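Local coordinates for protein esterase (Xanthomonas oryzae pv. oryzae, PDB 3H2G) that acts as a cell wall-degrading esterase of a rice pathogen that contributes to virulence on rice, probably working through an alpha/beta-hydrolase serine mechanism, at residues V66-G71 against Y118-S123; F12-T17 against V44-F49; V256-W261 against F294-Y299. All coordinates share one frame; numbering follows the deposited sequence.

Interaction 1 of 3, residues V66-G71 against Y118-S123; sequences VLLIPG and YVVVGS
Val66 and Gly122 face each other as an antiparallel hydrogen-bonded pair, and Leu68 and Val120 repeat the pattern two residues on. Val66 N donates to Gly122 O at 2.8 Å, and Gly122 N returns the bond to Val66 O at 3.0 Å. Leu68 N reaches Val120 O at 2.8 Å, while the reply from Val120 N meets Leu68 O at 3.1 Å. Val120 O takes a further CA-H...O contact from Leu67 CA. The donors and acceptors of Leu67 and Ile69 turn the other way, to Ala47 and Arg45, and Val119 bonds to Pro80 and Leu82. Leu67, with CG anti to the backbone N (chi1 168°), sets CD1 against Val121 CG2 at 3.6 Å and also near Val119 CG1. On the other face Leu68 and Val120 lie side by side, CB to CB 4.0 Å. Pro70 CD rests on Val119 CG2 at 3.7 Å. Here the antiparallel edge of the alpha/beta-hydrolase sheet passes into its parallel run: strand 79-85 continues beyond 119-123, helix 141-162 covers Leu67 and Val121, and helix 108-114 packs on Leu68.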
loop_
_atom_site.group_PDB
_atom_site.type_symbol
_atom_site.label_atom_id
_atom_site.label_comp_id
_atom_site.label_asym_id
_atom_site.label_seq_id
_atom_site.Cartn_x
_atom_site.Cartn_y
_atom_site.Cartn_z
ATOM N N VAL A 66 -0.142 6.930 -11.108
ATOM C CA VAL A 66 0.643 8.150 -11.057
ATOM C C VAL A 66 2.059 7.811 -11.508
ATOM O O VAL A 66 2.556 6.714 -11.257
ATOM C CB VAL A 66 0.674 8.748 -9.617
ATOM C CG1 VAL A 66 1.234 7.727 -8.628
ATOM C CG2 VAL A 66 1.510 10.016 -9.597
ATOM N N LEU A 67 2.692 8.750 -12.200
ATOM C CA LEU A 67 4.053 8.560 -12.686
ATOM C C LEU A 67 4.844 9.826 -12.399
ATOM O O LEU A 67 4.471 10.907 -12.851
ATOM C CB LEU A 67 4.049 8.282 -14.195
ATOM C CG LEU A 67 5.393 8.341 -14.937
ATOM C CD1 LEU A 67 6.338 7.281 -14.390
ATOM C CD2 LEU A 67 5.159 8.126 -16.432
ATOM N N LEU A 68 5.923 9.687 -11.634
ATOM C CA LEU A 68 6.782 10.821 -11.298
ATOM C C LEU A 68 8.086 10.635 -12.060
ATOM O O LEU A 68 8.750 9.605 -11.926
ATOM C CB LEU A 68 7.039 10.865 -9.787
ATOM C CG LEU A 68 5.779 10.922 -8.914
ATOM C CD1 LEU A 68 6.168 10.965 -7.439
ATOM C CD2 LEU A 68 4.954 12.150 -9.283
ATOM N N ILE A 69 8.444 11.628 -12.868
ATOM C CA ILE A 69 9.656 11.555 -13.678
ATOM C C ILE A 69 10.682 12.605 -13.281
ATOM O O ILE A 69 10.387 13.803 -13.278
ATOM C CB ILE A 69 9.321 11.752 -15.176
ATOM C CG1 ILE A 69 8.221 10.775 -15.597
ATOM C CG2 ILE A 69 10.572 11.550 -16.025
ATOM C CD1 ILE A 69 7.769 10.945 -17.041
ATOM N N PRO A 70 11.907 12.170 -12.940
ATOM C CA PRO A 70 12.965 13.105 -12.549
ATOM C C PRO A 70 13.662 13.660 -13.788
ATOM O O PRO A 70 13.593 13.068 -14.867
ATOM C CB PRO A 70 13.896 12.232 -11.717
ATOM C CG PRO A 70 13.834 10.930 -12.454
ATOM C CD PRO A 70 12.346 10.775 -12.742
ATOM N N GLY A 71 14.328 14.796 -13.623
ATOM C CA GLY A 71 15.047 15.411 -14.725
ATOM C C GLY A 71 15.817 16.607 -14.204
ATOM O O GLY A 71 15.550 17.075 -13.098
ATOM N N TYR A 118 14.697 8.849 -8.742
ATOM C CA TYR A 118 13.894 7.638 -8.838
ATOM C C TYR A 118 12.626 7.879 -9.647
ATOM O O TYR A 118 11.880 8.815 -9.374
ATOM C CB TYR A 118 13.483 7.137 -7.448
ATOM C CG TYR A 118 14.608 6.569 -6.616
ATOM C CD1 TYR A 118 15.459 7.402 -5.892
ATOM C CD2 TYR A 118 14.820 5.192 -6.554
ATOM C CE1 TYR A 118 16.495 6.877 -5.123
ATOM C CE2 TYR A 118 15.856 4.655 -5.791
ATOM C CZ TYR A 118 16.687 5.503 -5.078
ATOM O OH TYR A 118 17.711 4.981 -4.327
ATOM N N VAL A 119 12.387 7.048 -10.657
ATOM C CA VAL A 119 11.155 7.165 -11.426
ATOM C C VAL A 119 10.162 6.419 -10.542
ATOM O O VAL A 119 10.414 5.279 -10.147
ATOM C CB VAL A 119 11.262 6.472 -12.802
ATOM C CG1 VAL A 119 9.901 6.461 -13.493
ATOM C CG2 VAL A 119 12.270 7.206 -13.672
ATOM N N VAL A 120 9.051 7.062 -10.204
ATOM C CA VAL A 120 8.069 6.437 -9.330
ATOM C C VAL A 120 6.746 6.176 -10.032
ATOM O O VAL A 120 6.169 7.075 -10.636
ATOM C CB VAL A 120 7.805 7.313 -8.081
ATOM C CG1 VAL A 120 6.851 6.593 -7.131
ATOM C CG2 VAL A 120 9.113 7.625 -7.373
ATOM N N VAL A 121 6.279 4.935 -9.947
ATOM C CA VAL A 121 5.017 4.546 -10.562
ATOM C C VAL A 121 4.123 3.892 -9.521
ATOM O O VAL A 121 4.547 2.973 -8.822
ATOM C CB VAL A 121 5.221 3.531 -11.703
ATOM C CG1 VAL A 121 3.874 3.215 -12.350
ATOM C CG2 VAL A 121 6.192 4.083 -12.730
ATOM N N GLY A 122 2.885 4.363 -9.425
ATOM C CA GLY A 122 1.960 3.787 -8.467
ATOM C C GLY A 122 0.580 3.613 -9.070
ATOM O O GLY A 122 0.103 4.478 -9.800
ATOM N N SER A 123 -0.052 2.480 -8.793
ATOM C CA SER A 123 -1.397 2.226 -9.290
ATOM C C SER A 123 -2.367 2.721 -8.235
ATOM O O SER A 123 -2.063 2.663 -7.048
ATOM C CB SER A 123 -1.623 0.727 -9.497
ATOM O OG SER A 123 -2.994 0.454 -9.748
#

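Interaction 2 of 3, residues F12-T17 against V44-F49; sequences FLTSYT and VRVAEF
The guanidinium of Arg45 lies flat over one face of the Phe12 ring, planes 15° apart, a cation-pi stack in which CZ is displaced toward the ring's rim; the modelled spacing is implausibly tight and its exact value doubtful. Ala47 CB approaches the same ring obliquely, 3.5 Å from Phe12 CD2, and Val158 and Leu162 of helix 141-162 also touch Phe12. The Tyr16 ring, on the opposite face of the sheet, receives Val46 CG2 obliquely at 3.4 Å from CE1. These groups decorate an antiparallel pair, strands 7-16 and 43-54, at the outer edge of the alpha/beta-hydrolase sheet. The pairing carries a beta bulge: Leu13 and Thr14 together stand opposite Val46, Leu13 having a helix-like psi of -54°. Leu13 N donates to Val46 O at 2.9 Å, and Val46 N bonds Thr14 O at 2.8 Å. Past the bulge the regular pattern resumes, with Tyr16 N on Val44 O and Val44 N on Tyr16 O. Arg45 reaches Phe12 because its chain is extended from CG to NE, with CG anti to the backbone N (chi1 -171°); on the way CG passes Ser15 OG at 3.4 Å. Helix 18-26 follows directly, Thr17 OG1 capping Ala20 N. At the other end Glu48, held by a salt bridge to Lys98 and a hydrogen bond to Asn11, crosses the Leu13 side chain at about a right angle, OE1 lying 3.7 Å from Leu13 CD2.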
loop_
_atom_site.group_PDB
_atom_site.type_symbol
_atom_site.label_atom_id
_atom_site.label_comp_id
_atom_site.label_asym_id
_atom_site.label_seq_id
_atom_site.Cartn_x
_atom_site.Cartn_y
_atom_site.Cartn_z
ATOM N N PHE A 12 0.061 14.819 -18.544
ATOM C CA PHE A 12 1.010 15.431 -17.632
ATOM C C PHE A 12 0.305 16.583 -16.936
ATOM O O PHE A 12 -0.329 17.419 -17.580
ATOM C CB PHE A 12 2.252 15.881 -18.402
ATOM C CG PHE A 12 2.926 14.755 -19.133
ATOM C CD1 PHE A 12 2.516 14.394 -20.413
ATOM C CD2 PHE A 12 3.912 13.997 -18.507
ATOM C CE1 PHE A 12 3.075 13.290 -21.058
ATOM C CE2 PHE A 12 4.476 12.891 -19.141
ATOM C CZ PHE A 12 4.056 12.536 -20.419
ATOM N N LEU A 13 0.404 16.603 -15.609
ATOM C CA LEU A 13 -0.259 17.613 -14.794
ATOM C C LEU A 13 0.542 18.865 -14.480
ATOM O O LEU A 13 0.073 19.978 -14.714
ATOM C CB LEU A 13 -0.725 16.987 -13.476
ATOM C CG LEU A 13 -1.782 15.885 -13.582
ATOM C CD1 LEU A 13 -2.134 15.367 -12.185
ATOM C CD2 LEU A 13 -3.020 16.445 -14.269
ATOM N N THR A 14 1.736 18.682 -13.933
ATOM C CA THR A 14 2.580 19.811 -13.558
ATOM C C THR A 14 4.000 19.328 -13.292
ATOM O O THR A 14 4.293 18.136 -13.405
ATOM C CB THR A 14 2.034 20.493 -12.276
ATOM O OG1 THR A 14 2.813 21.657 -11.970
ATOM C CG2 THR A 14 2.100 19.532 -11.100
ATOM N N SER A 15 4.884 20.261 -12.956
ATOM C CA SER A 15 6.272 19.931 -12.653
ATOM C C SER A 15 6.733 20.817 -11.508
ATOM O O SER A 15 6.246 21.938 -11.346
ATOM C CB SER A 15 7.172 20.165 -13.873
ATOM O OG SER A 15 6.794 19.330 -14.952
ATOM N N TYR A 16 7.666 20.309 -10.712
ATOM C CA TYR A 16 8.208 21.061 -9.586
ATOM C C TYR A 16 9.708 21.196 -9.771
ATOM O O TYR A 16 10.378 20.238 -10.147
ATOM C CB TYR A 16 7.908 20.338 -8.273
ATOM C CG TYR A 16 6.450 20.000 -8.133
ATOM C CD1 TYR A 16 6.014 18.676 -8.175
ATOM C CD2 TYR A 16 5.493 21.009 -8.023
ATOM C CE1 TYR A 16 4.660 18.365 -8.115
ATOM C CE2 TYR A 16 4.137 20.709 -7.965
ATOM C CZ TYR A 16 3.728 19.387 -8.012
ATOM O OH TYR A 16 2.385 19.091 -7.977
ATOM N N THR A 17 10.231 22.388 -9.507
ATOM C CA THR A 17 11.658 22.637 -9.665
ATOM C C THR A 17 12.471 22.030 -8.529
ATOM O O THR A 17 11.959 21.786 -7.437
ATOM C CB THR A 17 11.968 24.143 -9.700
ATOM O OG1 THR A 17 11.708 24.709 -8.410
ATOM C CG2 THR A 17 11.108 24.844 -10.742
ATOM N N VAL A 44 10.926 17.554 -10.801
ATOM C CA VAL A 44 10.031 16.402 -10.873
ATOM C C VAL A 44 8.773 16.691 -11.679
ATOM O O VAL A 44 8.065 17.658 -11.411
ATOM C CB VAL A 44 9.606 15.931 -9.461
ATOM C CG1 VAL A 44 8.653 14.746 -9.570
ATOM C CG2 VAL A 44 10.834 15.548 -8.649
ATOM N N ARG A 45 8.506 15.843 -12.666
ATOM C CA ARG A 45 7.321 15.996 -13.501
ATOM C C ARG A 45 6.264 15.011 -13.023
ATOM O O ARG A 45 6.569 13.847 -12.754
ATOM C CB ARG A 45 7.661 15.713 -14.966
ATOM C CG ARG A 45 6.541 16.060 -15.937
ATOM C CD ARG A 45 6.937 15.736 -17.369
ATOM N NE ARG A 45 6.020 16.335 -18.333
ATOM C CZ ARG A 45 6.003 16.041 -19.629
ATOM N NH1 ARG A 45 6.853 15.149 -20.119
ATOM N NH2 ARG A 45 5.135 16.641 -20.435
ATOM N N VAL A 46 5.026 15.484 -12.909
ATOM C CA VAL A 46 3.923 14.643 -12.467
ATOM C C VAL A 46 3.021 14.277 -13.638
ATOM O O VAL A 46 2.518 15.148 -14.347
ATOM C CB VAL A 46 3.067 15.354 -11.397
ATOM C CG1 VAL A 46 1.952 14.427 -10.919
ATOM C CG2 VAL A 46 3.944 15.780 -10.234
ATOM N N ALA A 47 2.826 12.979 -13.836
ATOM C CA ALA A 47 1.976 12.492 -14.911
ATOM C C ALA A 47 0.957 11.507 -14.360
ATOM O O ALA A 47 1.148 10.926 -13.291
ATOM C CB ALA A 47 2.823 11.819 -15.991
ATOM N N GLU A 48 -0.140 11.343 -15.090
ATOM C CA GLU A 48 -1.191 10.417 -14.704
ATOM C C GLU A 48 -1.471 9.564 -15.929
ATOM O O GLU A 48 -1.116 9.940 -17.049
ATOM C CB GLU A 48 -2.453 11.176 -14.284
ATOM C CG GLU A 48 -3.072 12.019 -15.389
ATOM C CD GLU A 48 -4.211 12.886 -14.893
ATOM O OE1 GLU A 48 -4.809 13.604 -15.721
ATOM O OE2 GLU A 48 -4.508 12.854 -13.680
ATOM N N PHE A 49 -2.098 8.414 -15.724
ATOM C CA PHE A 49 -2.396 7.542 -16.846
ATOM C C PHE A 49 -3.416 6.473 -16.476
ATOM O O PHE A 49 -3.660 6.214 -15.297
ATOM C CB PHE A 49 -1.094 6.897 -17.356
ATOM C CG PHE A 49 -0.419 5.993 -16.352
ATOM C CD1 PHE A 49 -0.713 4.632 -16.311
ATOM C CD2 PHE A 49 0.499 6.507 -15.438
ATOM C CE1 PHE A 49 -0.100 3.793 -15.369
ATOM C CE2 PHE A 49 1.117 5.678 -14.489
ATOM C CZ PHE A 49 0.816 4.322 -14.457
#

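Interaction 3 of 3, residues V256-W261 against F294-Y299; sequences VFQDPW and FQPGFY
The Phe294 side chain runs beside that of Phe257, the two rings meeting obliquely with planes at 34° and Phe294 CE1 3.7 Å from Phe257 CE2. The edge of the Phe294 ring also faces Val256 O. The carbonyl oxygen of Phe294 accepts a bond from the extended Gln258 side chain: NE2 donates to Phe294 O at 2.8 Å along an almost straight N-H (177°), arriving above the carbonyl plane. Gln258 NE2 has a second, weak bond to Lys291 O. At Gln295 the backbone N bonds Val256 O at 2.8 Å, again from above the carbonyl plane. Gln295 is also the N-cap residue of helix 296-304, whose first turn closes as Tyr299 N bonds Gln295 O; the contact thus ties a loop to a helix start in the helical region inserted between strands 198-205 and 328-332. The Gln295 side chain, bent at chi2, lays CG against Val256 C and O, while NE2 is held by Gly254 O. Pro296 CD comes 3.9 Å from Gln258 NE2. Phe298, its CG anti to the backbone N (chi1 174°), presents a ring face to Val256 CG1, 3.6 Å from the centroid, in a CH-pi contact; that methyl also lies over a face of Phe257.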
loop_
_atom_site.group_PDB
_atom_site.type_symbol
_atom_site.label_atom_id
_atom_site.label_comp_id
_atom_site.label_asym_id
_atom_site.label_seq_id
_atom_site.Cartn_x
_atom_site.Cartn_y
_atom_site.Cartn_z
ATOM N N VAL A 256 -23.125 -10.197 9.880
ATOM C CA VAL A 256 -21.888 -9.786 10.533
ATOM C C VAL A 256 -21.961 -8.495 11.350
ATOM O O VAL A 256 -21.298 -8.379 12.381
ATOM C CB VAL A 256 -20.759 -9.637 9.479
ATOM C CG1 VAL A 256 -19.492 -9.088 10.126
ATOM C CG2 VAL A 256 -20.486 -10.987 8.822
ATOM N N PHE A 257 -22.757 -7.532 10.894
ATOM C CA PHE A 257 -22.871 -6.251 11.589
ATOM C C PHE A 257 -24.246 -6.048 12.209
ATOM O O PHE A 257 -25.256 -6.494 11.664
ATOM C CB PHE A 257 -22.614 -5.081 10.627
ATOM C CG PHE A 257 -21.339 -5.197 9.833
ATOM C CD1 PHE A 257 -21.312 -5.896 8.630
ATOM C CD2 PHE A 257 -20.167 -4.592 10.281
ATOM C CE1 PHE A 257 -20.136 -5.992 7.881
ATOM C CE2 PHE A 257 -18.987 -4.680 9.541
ATOM C CZ PHE A 257 -18.974 -5.381 8.338
ATOM N N GLN A 258 -24.277 -5.365 13.348
ATOM C CA GLN A 258 -25.538 -5.070 14.021
ATOM C C GLN A 258 -26.156 -3.864 13.321
ATOM O O GLN A 258 -25.487 -3.182 12.544
ATOM C CB GLN A 258 -25.292 -4.715 15.493
ATOM C CG GLN A 258 -24.774 -5.856 16.358
ATOM C CD GLN A 258 -24.726 -5.476 17.829
ATOM O OE1 GLN A 258 -25.684 -4.915 18.361
ATOM N NE2 GLN A 258 -23.617 -5.786 18.492
ATOM N N ASP A 259 -27.433 -3.601 13.574
ATOM C CA ASP A 259 -28.057 -2.430 12.974
ATOM C C ASP A 259 -27.625 -1.244 13.829
ATOM O O ASP A 259 -27.281 -1.415 15.000
ATOM C CB ASP A 259 -29.588 -2.556 12.963
ATOM C CG ASP A 259 -30.153 -3.039 14.286
ATOM O OD1 ASP A 259 -29.412 -3.070 15.294
ATOM O OD2 ASP A 259 -31.355 -3.385 14.315
ATOM N N PRO A 260 -27.614 -0.029 13.258
ATOM C CA PRO A 260 -27.970 0.333 11.884
ATOM C C PRO A 260 -26.768 0.225 10.944
ATOM O O PRO A 260 -26.846 0.576 9.769
ATOM C CB PRO A 260 -28.429 1.777 12.037
ATOM C CG PRO A 260 -27.435 2.299 13.016
ATOM C CD PRO A 260 -27.349 1.183 14.056
ATOM N N TRP A 261 -25.661 -0.277 11.479
ATOM C CA TRP A 261 -24.418 -0.400 10.728
ATOM C C TRP A 261 -24.470 -1.321 9.512
ATOM O O TRP A 261 -23.892 -1.010 8.470
ATOM C CB TRP A 261 -23.316 -0.845 11.687
ATOM C CG TRP A 261 -23.386 -0.094 12.978
ATOM C CD1 TRP A 261 -23.599 -0.613 14.223
ATOM C CD2 TRP A 261 -23.317 1.326 13.142
ATOM N NE1 TRP A 261 -23.672 0.397 15.153
ATOM C CE2 TRP A 261 -23.501 1.599 14.515
ATOM C CE3 TRP A 261 -23.119 2.398 12.259
ATOM C CZ2 TRP A 261 -23.494 2.900 15.028
ATOM C CZ3 TRP A 261 -23.113 3.694 12.771
ATOM C CH2 TRP A 261 -23.299 3.931 14.142
ATOM N N PHE A 294 -20.197 -5.075 15.796
ATOM C CA PHE A 294 -20.259 -6.397 15.184
ATOM C C PHE A 294 -21.287 -7.264 15.890
ATOM O O PHE A 294 -21.552 -7.078 17.079
ATOM C CB PHE A 294 -18.898 -7.097 15.282
ATOM C CG PHE A 294 -17.822 -6.448 14.467
ATOM C CD1 PHE A 294 -17.899 -6.440 13.079
ATOM C CD2 PHE A 294 -16.731 -5.842 15.085
ATOM C CE1 PHE A 294 -16.903 -5.837 12.312
ATOM C CE2 PHE A 294 -15.727 -5.235 14.325
ATOM C CZ PHE A 294 -15.816 -5.234 12.937
ATOM N N GLN A 295 -21.873 -8.205 15.154
ATOM C CA GLN A 295 -22.822 -9.140 15.749
ATOM C C GLN A 295 -22.004 -9.908 16.781
ATOM O O GLN A 295 -20.865 -10.292 16.509
ATOM C CB GLN A 295 -23.354 -10.111 14.692
ATOM C CG GLN A 295 -24.393 -9.510 13.760
ATOM C CD GLN A 295 -25.720 -9.273 14.453
ATOM O OE1 GLN A 295 -25.855 -9.511 15.652
ATOM N NE2 GLN A 295 -26.711 -8.807 13.699
ATOM N N PRO A 296 -22.565 -10.137 17.979
ATOM C CA PRO A 296 -21.847 -10.866 19.031
ATOM C C PRO A 296 -21.336 -12.242 18.590
ATOM O O PRO A 296 -20.248 -12.659 18.989
ATOM C CB PRO A 296 -22.877 -10.950 20.153
ATOM C CG PRO A 296 -23.662 -9.672 19.969
ATOM C CD PRO A 296 -23.865 -9.648 18.472
ATOM N N GLY A 297 -22.122 -12.935 17.771
ATOM C CA GLY A 297 -21.722 -14.248 17.288
ATOM C C GLY A 297 -20.454 -14.187 16.453
ATOM O O GLY A 297 -19.489 -14.915 16.710
ATOM N N PHE A 298 -20.456 -13.318 15.447
ATOM C CA PHE A 298 -19.301 -13.146 14.574
ATOM C C PHE A 298 -18.100 -12.658 15.379
ATOM O O PHE A 298 -16.966 -13.106 15.175
ATOM C CB PHE A 298 -19.616 -12.117 13.481
ATOM C CG PHE A 298 -18.436 -11.772 12.606
ATOM C CD1 PHE A 298 -18.002 -12.648 11.614
ATOM C CD2 PHE A 298 -17.753 -10.572 12.786
ATOM C CE1 PHE A 298 -16.904 -12.334 10.809
ATOM C CE2 PHE A 298 -16.653 -10.247 11.990
ATOM C CZ PHE A 298 -16.228 -11.131 10.998
ATOM N N TYR A 299 -18.354 -11.738 16.303
ATOM C CA TYR A 299 -17.291 -11.163 17.114
ATOM C C TYR A 299 -16.561 -12.182 17.994
ATOM O O TYR A 299 -15.347 -12.083 18.177
ATOM C CB TYR A 299 -17.840 -10.018 17.976
ATOM C CG TYR A 299 -16.744 -9.154 18.560
ATOM C CD1 TYR A 299 -15.847 -8.479 17.729
ATOM C CD2 TYR A 299 -16.564 -9.061 19.936
ATOM C CE1 TYR A 299 -14.792 -7.738 18.260
ATOM C CE2 TYR A 299 -15.513 -8.323 20.478
ATOM C CZ TYR A 299 -14.631 -7.668 19.636
ATOM O OH TYR A 299 -13.581 -6.960 20.170
#

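Overall arrangement
Interactions 1 and 2 are neighbours in one sheet, centres about 9 Å apart. Strand 43-54 of interaction 2 runs on in the chain to strand 60-71 of interaction 1, and the two pair directly, so strands 7-16, 43-54, 60-71 and 119-123 lie successively inward from the sheet's edge. Helices 141-162 and 108-114 pack on both. Interaction 3 comes last in the chain, on the opposite side of the molecule's centre, its own centre about 42 Å from that of interaction 1 and 45 Å from that of interaction 2. It belongs to the helical insertion on the hydrolase core, which may contribute to the enzyme's unusual substrate recognition module.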